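Local coordinates for glutathione S-transferase (Bombyx mori, PDB 4E8H), which probably catalyses the conjugation of glutathione to electrophilic compounds, working as a homodimer with glutathione bound in its thioredoxin-like domain, at residues P13-C18 with H56-M61; Q101-D106 with D162-V167; G108-R113 with E138-L143. All blocks are in the same frame, centred on the assembly; numbering follows the deposited sequence.

Contact 1. Residues P13-C18 with H56-M61; sequences PPSPPC and HTIPTM. With GSH (glutathione), chain F.
Cys18 sends its SG across to the cis-proline loop by lying anti to its own carbonyl carbon (chi1 -65°), and Ile58 answers by tucking CG1 between its backbone N and carbonyl carbon (chi1 55°), which brings CD1 to 4.1 Å from Cys18 SG. This is the glutathione site of a thioredoxin-like fold: the first turn of helix 16-27 faces the segment that runs into strand 60-63, and the peptide bond before Pro59 is cis, a hallmark of that fold. No hydrogen bond joins the two segments; apolar surfaces do. The ring of Pro59 presents CD to Pro17 CB at 3.5 Å, the two prolines crossing at about a right angle, while Pro59 CB lies 3.7 Å from Cys18 SG. Rigid rings and a small sulfur suit so close an approach of backbones.

The cis bend turns both polar backbone groups of Ile58 to the tripeptide. Ile58 N donates to the cysteinyl carbonyl O2 at 2.8 Å and nearly straight (161°), and ligand N2 gives its hydrogen to Ile58 O at 2.9 Å, so main-chain groups of Ile58 make both of these hydrogen bonds to the cysteinyl part, with Ile58 CG1 lying alongside. At the glycine end, the His56 ring reaches carboxylate atom O32 with the edge at ND1, 3.0 Å away and in the ring plane. Ser71 and Glu70 bind the ligand as well. Ser15, at the N-cap position of helix 16-27, faces the thiol: its OG stands 3.6 Å from the ligand's SG2.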
loop_
_atom_site.group_PDB
_atom_site.type_symbol
_atom_site.label_atom_id
_atom_site.label_comp_id
_atom_site.label_asym_id
_atom_site.label_seq_id
_atom_site.Cartn_x
_atom_site.Cartn_y
_atom_site.Cartn_z
ATOM N N PRO B 13 -17.463 -10.202 9.369
ATOM C CA PRO B 13 -17.947 -10.520 8.015
ATOM C C PRO B 13 -18.082 -9.347 7.014
ATOM O O PRO B 13 -17.755 -9.534 5.839
ATOM C CB PRO B 13 -19.306 -11.189 8.272
ATOM C CG PRO B 13 -19.180 -11.765 9.639
ATOM C CD PRO B 13 -18.324 -10.799 10.412
ATOM N N PRO B 14 -18.547 -8.153 7.459
ATOM C CA PRO B 14 -18.719 -7.089 6.459
ATOM C C PRO B 14 -17.450 -6.298 6.105
ATOM O O PRO B 14 -17.452 -5.559 5.118
ATOM C CB PRO B 14 -19.761 -6.155 7.096
ATOM C CG PRO B 14 -19.903 -6.580 8.528
ATOM C CD PRO B 14 -18.962 -7.708 8.805
ATOM N N SER B 15 -16.392 -6.451 6.900
ATOM C CA SER B 15 -15.145 -5.702 6.713
ATOM C C SER B 15 -14.485 -5.958 5.345
ATOM O O SER B 15 -14.116 -7.095 5.046
ATOM C CB SER B 15 -14.178 -6.030 7.854
ATOM O OG SER B 15 -12.853 -5.633 7.550
ATOM N N PRO B 16 -14.341 -4.904 4.511
ATOM C CA PRO B 16 -13.718 -5.081 3.190
ATOM C C PRO B 16 -12.336 -5.769 3.189
ATOM O O PRO B 16 -12.152 -6.721 2.425
ATOM C CB PRO B 16 -13.644 -3.652 2.635
ATOM C CG PRO B 16 -14.770 -2.944 3.303
ATOM C CD PRO B 16 -14.862 -3.533 4.687
ATOM N N PRO B 17 -11.376 -5.309 4.029
ATOM C CA PRO B 17 -10.088 -6.012 4.047
ATOM C C PRO B 17 -10.173 -7.479 4.488
ATOM O O PRO B 17 -9.457 -8.315 3.932
ATOM C CB PRO B 17 -9.244 -5.188 5.033
ATOM C CG PRO B 17 -10.221 -4.411 5.831
ATOM C CD PRO B 17 -11.336 -4.109 4.887
ATOM N N CYS B 18 -11.033 -7.790 5.460
ATOM C CA CYS B 18 -11.250 -9.182 5.871
ATOM C C CYS B 18 -11.750 -10.037 4.705
ATOM O O CYS B 18 -11.284 -11.159 4.506
ATOM C CB CYS B 18 -12.219 -9.262 7.056
ATOM S SG CYS B 18 -11.592 -8.508 8.581
ATOM N N HIS B 56 -4.108 -2.649 16.640
ATOM C CA HIS B 56 -5.490 -3.074 16.927
ATOM C C HIS B 56 -6.438 -2.950 15.726
ATOM O O HIS B 56 -7.476 -2.284 15.791
ATOM C CB HIS B 56 -6.050 -2.363 18.174
ATOM C CG HIS B 56 -5.938 -0.871 18.129
ATOM N ND1 HIS B 56 -6.837 -0.077 17.452
ATOM C CD2 HIS B 56 -5.031 -0.028 18.677
ATOM C CE1 HIS B 56 -6.489 1.191 17.584
ATOM N NE2 HIS B 56 -5.396 1.248 18.324
ATOM N N THR B 57 -6.054 -3.597 14.630
ATOM C CA THR B 57 -6.866 -3.635 13.422
ATOM C C THR B 57 -7.355 -5.049 13.138
ATOM O O THR B 57 -6.792 -6.030 13.632
ATOM C CB THR B 57 -6.074 -3.166 12.178
ATOM O OG1 THR B 57 -4.839 -3.894 12.094
ATOM C CG2 THR B 57 -5.784 -1.668 12.240
ATOM N N ILE B 58 -8.421 -5.131 12.349
ATOM C CA ILE B 58 -8.803 -6.361 11.670
ATOM C C ILE B 58 -8.718 -6.102 10.157
ATOM O O ILE B 58 -9.007 -4.990 9.707
ATOM C CB ILE B 58 -10.217 -6.859 12.081
ATOM C CG1 ILE B 58 -11.274 -5.767 11.871
ATOM C CG2 ILE B 58 -10.210 -7.349 13.531
ATOM C CD1 ILE B 58 -12.705 -6.281 11.814
ATOM N N PRO B 59 -8.310 -7.113 9.367
ATOM C CA PRO B 59 -7.955 -8.477 9.751
ATOM C C PRO B 59 -6.575 -8.576 10.392
ATOM O O PRO B 59 -5.667 -7.818 10.044
ATOM C CB PRO B 59 -7.958 -9.224 8.415
ATOM C CG PRO B 59 -7.577 -8.197 7.417
ATOM C CD PRO B 59 -8.175 -6.905 7.912
ATOM N N THR B 60 -6.445 -9.497 11.339
ATOM C CA THR B 60 -5.148 -9.897 11.861
ATOM C C THR B 60 -5.043 -11.410 11.702
ATOM O O THR B 60 -5.941 -12.157 12.106
ATOM C CB THR B 60 -4.942 -9.445 13.329
ATOM O OG1 THR B 60 -4.962 -8.012 13.392
ATOM C CG2 THR B 60 -3.608 -9.937 13.878
ATOM N N MET B 61 -3.955 -11.848 11.081
ATOM C CA MET B 61 -3.713 -13.259 10.834
ATOM C C MET B 61 -2.774 -13.843 11.886
ATOM O O MET B 61 -1.784 -13.212 12.262
ATOM C CB MET B 61 -3.114 -13.446 9.440
ATOM C CG MET B 61 -2.830 -14.888 9.069
ATOM S SD MET B 61 -1.514 -15.058 7.854
ATOM C CE MET B 61 -0.067 -14.765 8.876
HETATM N N1 GSH F . -5.279 -1.085 5.682
HETATM C CA1 GSH F . -5.838 -2.072 6.588
HETATM C C1 GSH F . -5.921 -3.397 5.884
HETATM O O11 GSH F . -5.948 -3.449 4.635
HETATM O O12 GSH F . -5.959 -4.464 6.537
HETATM C CB1 GSH F . -7.227 -1.630 7.043
HETATM C CG1 GSH F . -7.581 -2.232 8.402
HETATM C CD1 GSH F . -8.680 -1.446 9.084
HETATM O OE1 GSH F . -8.646 -0.035 9.106
HETATM N N2 GSH F . -9.660 -2.147 9.653
HETATM C CA2 GSH F . -10.713 -1.509 10.426
HETATM C C2 GSH F . -10.379 -1.529 11.887
HETATM O O2 GSH F . -9.630 -2.608 12.395
HETATM C CB2 GSH F . -12.032 -2.237 10.194
HETATM S SG2 GSH F . -12.611 -2.116 8.482
HETATM N N3 GSH F . -10.811 -0.517 12.642
HETATM C CA3 GSH F . -10.688 -0.515 14.092
HETATM C C3 GSH F . -9.394 0.113 14.564
HETATM O O31 GSH F . -8.466 0.338 13.757
HETATM O O32 GSH F . -9.232 0.417 15.769
#

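Contact 2. Residues Q101-D106 with D162-V167; sequences QRLNFD and DITIVV
The carboxylate of Asp106 and the hydroxyl of Thr164 meet between two helices: Thr164 OG1 donates to OD2 at 2.6 Å, arriving on the syn side but 28° out of the carboxylate plane. Beside the same carboxylate lies the CG1 methylene of Ile165, 3.6 Å from Asp106 OD1, so that aliphatic carbon shields the charged group there. A bridging water completes the link by giving one hydrogen to Asp106 OD1 and the other to Thr164 O, each at 2.7 Å. Thr164 is well suited to its place, since one branch serves the acid and the other the apolar part: OG1 is anti to its backbone N (chi1 178°), which leaves CG2 to pack on Leu103 CD2 at 3.7 Å. Ile165 also brings CD1 to 4.2 Å from Arg102 O.

Asp106 OD2 takes a second partner from outside, Arg72 NH2, in a salt bridge. Arg72 binds glutathione, so Asp106 is placed as a second-shell residue and probably helps position that side chain, and the arginine's charge probably helps keep this buried acid ionised. Replacing Asp106 with an alanine would probably leave Arg72 without its countercharge, freer to swing, and the buried hydroxyl of Thr164 without its acceptor.

The axes of the two helical segments pass 9.8 Å apart, their directions only 21° from parallel, inside the all-helical C-terminal domain of the glutathione transferase fold. Helix 71-82 of the thioredoxin-like part touches Leu103 and Thr164, helix 16-27 lies against Val167, and helix 183-196 covers Ile165 and Val166, while Trp69 of the second subunit packs on Gln101 and Arg102.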
loop_
_atom_site.group_PDB
_atom_site.type_symbol
_atom_site.label_atom_id
_atom_site.label_comp_id
_atom_site.label_asym_id
_atom_site.label_seq_id
_atom_site.Cartn_x
_atom_site.Cartn_y
_atom_site.Cartn_z
ATOM N N GLN B 101 2.015 -2.557 -7.936
ATOM C CA GLN B 101 1.474 -1.233 -8.245
ATOM C C GLN B 101 -0.051 -1.203 -8.103
ATOM O O GLN B 101 -0.603 -0.237 -7.569
ATOM C CB GLN B 101 1.915 -0.757 -9.635
ATOM C CG GLN B 101 1.322 0.591 -10.066
ATOM C CD GLN B 101 -0.021 0.449 -10.765
ATOM O OE1 GLN B 101 -0.198 -0.420 -11.619
ATOM N NE2 GLN B 101 -0.972 1.307 -10.409
ATOM N N ARG B 102 -0.722 -2.252 -8.579
ATOM C CA ARG B 102 -2.179 -2.340 -8.478
ATOM C C ARG B 102 -2.631 -2.439 -7.018
ATOM O O ARG B 102 -3.650 -1.855 -6.643
ATOM C CB ARG B 102 -2.735 -3.508 -9.305
ATOM C CG ARG B 102 -2.392 -3.478 -10.804
ATOM C CD ARG B 102 -3.010 -2.286 -11.541
ATOM N NE ARG B 102 -3.096 -2.530 -12.980
ATOM C CZ ARG B 102 -2.479 -1.822 -13.925
ATOM N NH1 ARG B 102 -1.718 -0.781 -13.614
ATOM N NH2 ARG B 102 -2.643 -2.154 -15.199
ATOM N N LEU B 103 -1.861 -3.163 -6.202
ATOM C CA LEU B 103 -2.124 -3.266 -4.763
ATOM C C LEU B 103 -1.944 -1.927 -4.041
ATOM O O LEU B 103 -2.755 -1.571 -3.183
ATOM C CB LEU B 103 -1.256 -4.355 -4.117
ATOM C CG LEU B 103 -1.618 -5.815 -4.419
ATOM C CD1 LEU B 103 -0.502 -6.755 -3.980
ATOM C CD2 LEU B 103 -2.943 -6.215 -3.772
ATOM N N ASN B 104 -0.886 -1.196 -4.394
ATOM C CA ASN B 104 -0.675 0.165 -3.896
ATOM C C ASN B 104 -1.735 1.142 -4.417
ATOM O O ASN B 104 -2.170 2.038 -3.687
ATOM C CB ASN B 104 0.740 0.664 -4.220
ATOM C CG ASN B 104 1.791 0.146 -3.242
ATOM O OD1 ASN B 104 2.554 0.925 -2.670
ATOM N ND2 ASN B 104 1.833 -1.169 -3.047
ATOM N N PHE B 105 -2.149 0.961 -5.673
ATOM C CA PHE B 105 -3.284 1.701 -6.233
ATOM C C PHE B 105 -4.532 1.462 -5.388
ATOM O O PHE B 105 -5.217 2.407 -5.002
ATOM C CB PHE B 105 -3.539 1.290 -7.692
ATOM C CG PHE B 105 -4.808 1.860 -8.283
ATOM C CD1 PHE B 105 -4.861 3.182 -8.720
ATOM C CD2 PHE B 105 -5.944 1.065 -8.420
ATOM C CE1 PHE B 105 -6.032 3.706 -9.271
ATOM C CE2 PHE B 105 -7.119 1.580 -8.970
ATOM C CZ PHE B 105 -7.162 2.902 -9.397
ATOM N N ASP B 106 -4.812 0.193 -5.098
ATOM C CA ASP B 106 -5.984 -0.172 -4.314
ATOM C C ASP B 106 -5.954 0.480 -2.932
ATOM O O ASP B 106 -6.926 1.115 -2.531
ATOM C CB ASP B 106 -6.116 -1.695 -4.201
ATOM C CG ASP B 106 -7.412 -2.126 -3.527
ATOM O OD1 ASP B 106 -8.493 -1.634 -3.922
ATOM O OD2 ASP B 106 -7.347 -2.964 -2.604
ATOM N N ASP B 162 -6.801 -8.342 -8.290
ATOM C CA ASP B 162 -8.214 -8.462 -8.685
ATOM C C ASP B 162 -9.119 -8.756 -7.494
ATOM O O ASP B 162 -10.219 -8.213 -7.399
ATOM C CB ASP B 162 -8.409 -9.570 -9.722
ATOM C CG ASP B 162 -7.626 -9.329 -10.988
ATOM O OD1 ASP B 162 -8.082 -8.532 -11.834
ATOM O OD2 ASP B 162 -6.553 -9.946 -11.139
ATOM N N ILE B 163 -8.649 -9.622 -6.598
ATOM C CA ILE B 163 -9.437 -10.056 -5.444
ATOM C C ILE B 163 -9.735 -8.902 -4.473
ATOM O O ILE B 163 -10.876 -8.750 -4.033
ATOM C CB ILE B 163 -8.794 -11.285 -4.723
ATOM C CG1 ILE B 163 -8.667 -12.470 -5.697
ATOM C CG2 ILE B 163 -9.604 -11.679 -3.481
ATOM C CD1 ILE B 163 -8.015 -13.727 -5.107
ATOM N N THR B 164 -8.734 -8.080 -4.155
ATOM C CA THR B 164 -8.959 -6.953 -3.236
ATOM C C THR B 164 -9.743 -5.796 -3.873
ATOM O O THR B 164 -10.595 -5.185 -3.221
ATOM C CB THR B 164 -7.653 -6.449 -2.550
ATOM O OG1 THR B 164 -7.951 -5.323 -1.714
ATOM C CG2 THR B 164 -6.593 -6.058 -3.576
ATOM N N ILE B 165 -9.459 -5.518 -5.145
ATOM C CA ILE B 165 -10.168 -4.483 -5.898
ATOM C C ILE B 165 -11.656 -4.840 -6.065
ATOM O O ILE B 165 -12.521 -3.971 -5.920
ATOM C CB ILE B 165 -9.465 -4.180 -7.259
ATOM C CG1 ILE B 165 -8.155 -3.415 -7.011
ATOM C CG2 ILE B 165 -10.382 -3.389 -8.196
ATOM C CD1 ILE B 165 -7.206 -3.348 -8.206
ATOM N N VAL B 166 -11.944 -6.116 -6.331
ATOM C CA VAL B 166 -13.327 -6.571 -6.545
ATOM C C VAL B 166 -14.236 -6.369 -5.320
ATOM O O VAL B 166 -15.446 -6.193 -5.474
ATOM C CB VAL B 166 -13.402 -8.036 -7.094
ATOM C CG1 VAL B 166 -13.430 -9.068 -5.969
ATOM C CG2 VAL B 166 -14.612 -8.211 -8.008
ATOM N N VAL B 167 -13.652 -6.379 -4.121
ATOM C CA VAL B 167 -14.407 -6.105 -2.896
ATOM C C VAL B 167 -15.059 -4.718 -2.970
ATOM O O VAL B 167 -16.241 -4.561 -2.648
ATOM C CB VAL B 167 -13.523 -6.231 -1.623
ATOM C CG1 VAL B 167 -14.287 -5.775 -0.384
ATOM C CG2 VAL B 167 -13.045 -7.668 -1.441
HETATM O O HOH W 1 -10.536 -2.590 -2.526
#

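Contact 3. Residues G108-R113 with E138-L143; sequences GTLYLR and EALGWL
This is a helix-to-helix contact within the all-helical C-terminal domain of the glutathione transferase fold, where Leu110, Thr109 and Arg113 of helix 93-124 rest on Ala139 of helix 130-146. The segment axes come within 9.7 Å, with directions 138° apart, closer to antiparallel than to perpendicular. Ala139 suits the middle of the crossing, because its short side chain lets Leu110 CD1 reach its CB at 4.1 Å and Arg113 CD approach that same methyl to 3.9 Å. On the inner side Leu110 continues onto Leu140 and Leu143, the last two also meeting helix 160-174.

Beside this, Thr109 CG2 meets the edge of Trp142, in the ring plane, at CZ3, 3.8 Å away, and Trp142 itself leans on Pro54 of the second subunit. At the polar end the Arg113 chain, extended from CG to NE, carries the guanidinium past Ala139, where Trp142 CZ3 covers one face, although the planes stand 53° apart and do not stack. NH1 donates to the backbone Lys135 O, its strongest polar partner, and a water links NH2 to Glu138. In the salt bridge, Glu138 OE1 lies in the guanidinium plane and is met on its anti side by Arg113 NH1 at 2.9 Å.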
loop_
_atom_site.group_PDB
_atom_site.type_symbol
_atom_site.label_atom_id
_atom_site.label_comp_id
_atom_site.label_asym_id
_atom_site.label_seq_id
_atom_site.Cartn_x
_atom_site.Cartn_y
_atom_site.Cartn_z
ATOM N N GLY B 108 -3.798 3.026 -1.644
ATOM C CA GLY B 108 -3.551 4.464 -1.580
ATOM C C GLY B 108 -4.465 5.340 -2.417
ATOM O O GLY B 108 -4.482 6.557 -2.240
ATOM N N THR B 109 -5.224 4.731 -3.326
ATOM C CA THR B 109 -6.072 5.492 -4.243
ATOM C C THR B 109 -7.540 5.058 -4.189
ATOM O O THR B 109 -8.383 5.795 -3.674
ATOM C CB THR B 109 -5.528 5.444 -5.696
ATOM O OG1 THR B 109 -4.172 5.907 -5.713
ATOM C CG2 THR B 109 -6.366 6.316 -6.630
ATOM N N LEU B 110 -7.835 3.864 -4.707
ATOM C CA LEU B 110 -9.219 3.400 -4.853
ATOM C C LEU B 110 -9.945 3.229 -3.523
ATOM O O LEU B 110 -11.006 3.823 -3.313
ATOM C CB LEU B 110 -9.291 2.098 -5.666
ATOM C CG LEU B 110 -10.697 1.617 -6.056
ATOM C CD1 LEU B 110 -11.306 2.499 -7.145
ATOM C CD2 LEU B 110 -10.677 0.163 -6.503
ATOM N N TYR B 111 -9.379 2.416 -2.633
ATOM C CA TYR B 111 -10.024 2.132 -1.357
ATOM C C TYR B 111 -10.141 3.374 -0.476
ATOM O O TYR B 111 -11.164 3.578 0.179
ATOM C CB TYR B 111 -9.314 1.006 -0.604
ATOM C CG TYR B 111 -10.087 0.546 0.605
ATOM C CD1 TYR B 111 -11.286 -0.152 0.460
ATOM C CD2 TYR B 111 -9.634 0.822 1.894
ATOM C CE1 TYR B 111 -12.012 -0.568 1.564
ATOM C CE2 TYR B 111 -10.352 0.404 3.009
ATOM C CZ TYR B 111 -11.540 -0.287 2.835
ATOM O OH TYR B 111 -12.262 -0.703 3.928
ATOM N N LEU B 112 -9.092 4.193 -0.469
ATOM C CA LEU B 112 -9.086 5.439 0.295
ATOM C C LEU B 112 -10.195 6.392 -0.154
ATOM O O LEU B 112 -10.919 6.942 0.679
ATOM C CB LEU B 112 -7.718 6.126 0.200
ATOM C CG LEU B 112 -7.569 7.531 0.797
ATOM C CD1 LEU B 112 -7.822 7.543 2.305
ATOM C CD2 LEU B 112 -6.193 8.096 0.478
ATOM N N ARG B 113 -10.316 6.579 -1.469
ATOM C CA ARG B 113 -11.359 7.436 -2.042
ATOM C C ARG B 113 -12.761 6.860 -1.834
ATOM O O ARG B 113 -13.724 7.614 -1.666
ATOM C CB ARG B 113 -11.090 7.711 -3.524
ATOM C CG ARG B 113 -10.017 8.769 -3.763
ATOM C CD ARG B 113 -9.379 8.620 -5.136
ATOM N NE ARG B 113 -8.155 9.411 -5.258
ATOM C CZ ARG B 113 -7.925 10.319 -6.204
ATOM N NH1 ARG B 113 -8.830 10.564 -7.143
ATOM N NH2 ARG B 113 -6.773 10.977 -6.218
ATOM N N GLU B 138 -12.896 9.610 -10.514
ATOM C CA GLU B 138 -11.615 9.770 -11.203
ATOM C C GLU B 138 -10.793 8.483 -11.126
ATOM O O GLU B 138 -10.173 8.077 -12.111
ATOM C CB GLU B 138 -10.828 10.948 -10.609
ATOM C CG GLU B 138 -9.534 11.294 -11.358
ATOM C CD GLU B 138 -8.673 12.329 -10.640
ATOM O OE1 GLU B 138 -8.628 12.327 -9.390
ATOM O OE2 GLU B 138 -8.024 13.138 -11.335
ATOM N N ALA B 139 -10.803 7.851 -9.952
ATOM C CA ALA B 139 -10.102 6.585 -9.728
ATOM C C ALA B 139 -10.733 5.425 -10.500
ATOM O O ALA B 139 -10.022 4.533 -10.969
ATOM C CB ALA B 139 -10.041 6.268 -8.239
ATOM N N LEU B 140 -12.061 5.439 -10.625
ATOM C CA LEU B 140 -12.768 4.449 -11.442
ATOM C C LEU B 140 -12.403 4.570 -12.924
ATOM O O LEU B 140 -12.302 3.563 -13.621
ATOM C CB LEU B 140 -14.290 4.537 -11.254
ATOM C CG LEU B 140 -14.941 3.953 -9.989
ATOM C CD1 LEU B 140 -16.457 4.064 -10.083
ATOM C CD2 LEU B 140 -14.538 2.496 -9.742
ATOM N N GLY B 141 -12.205 5.802 -13.394
ATOM C CA GLY B 141 -11.735 6.053 -14.759
ATOM C C GLY B 141 -10.351 5.469 -14.994
ATOM O O GLY B 141 -10.098 4.857 -16.036
ATOM N N TRP B 142 -9.462 5.661 -14.019
ATOM C CA TRP B 142 -8.132 5.053 -14.048
ATOM C C TRP B 142 -8.186 3.522 -14.062
ATOM O O TRP B 142 -7.493 2.887 -14.860
ATOM C CB TRP B 142 -7.275 5.535 -12.873
ATOM C CG TRP B 142 -6.901 6.994 -12.914
ATOM C CD1 TRP B 142 -6.731 7.774 -14.025
ATOM C CD2 TRP B 142 -6.614 7.835 -11.787
ATOM N NE1 TRP B 142 -6.377 9.050 -13.658
ATOM C CE2 TRP B 142 -6.294 9.114 -12.292
ATOM C CE3 TRP B 142 -6.604 7.632 -10.400
ATOM C CZ2 TRP B 142 -5.965 10.191 -11.457
ATOM C CZ3 TRP B 142 -6.277 8.702 -9.570
ATOM C CH2 TRP B 142 -5.963 9.965 -10.104
ATOM N N LEU B 143 -9.000 2.933 -13.184
ATOM C CA LEU B 143 -9.178 1.476 -13.164
ATOM C C LEU B 143 -9.701 0.965 -14.505
ATOM O O LEU B 143 -9.219 -0.050 -15.021
ATOM C CB LEU B 143 -10.106 1.037 -12.024
ATOM C CG LEU B 143 -10.448 -0.457 -11.898
ATOM C CD1 LEU B 143 -9.212 -1.330 -11.659
ATOM C CD2 LEU B 143 -11.471 -0.669 -10.796
HETATM O O HOH W 2 -6.594 13.286 -7.836
#

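Contact 1 belongs to the thioredoxin-like domain and contacts 2 and 3 to the helical one, yet all three adjoin. Contacts 2 and 3 share helix 93-124, their centres 10 Å apart, and probable hydrogen bonds from Leu110 N to Phe105 O and Tyr111 N to Asp106 O carry one into the other through a wider, pi-type turn at 108-111. Contact 1 lies 16 Å from contact 2 and 21 Å from contact 3, centre to centre, but Val167 packs on Pro16, and Tyr111 OH approaches Pro16 CG at 3.4 Å. Glutathione sits in contact 1; the side chain of Thr164 is about 7 Å from it and that of Leu110 about 12 Å, with Arg72 connecting contact 2 to the pocket.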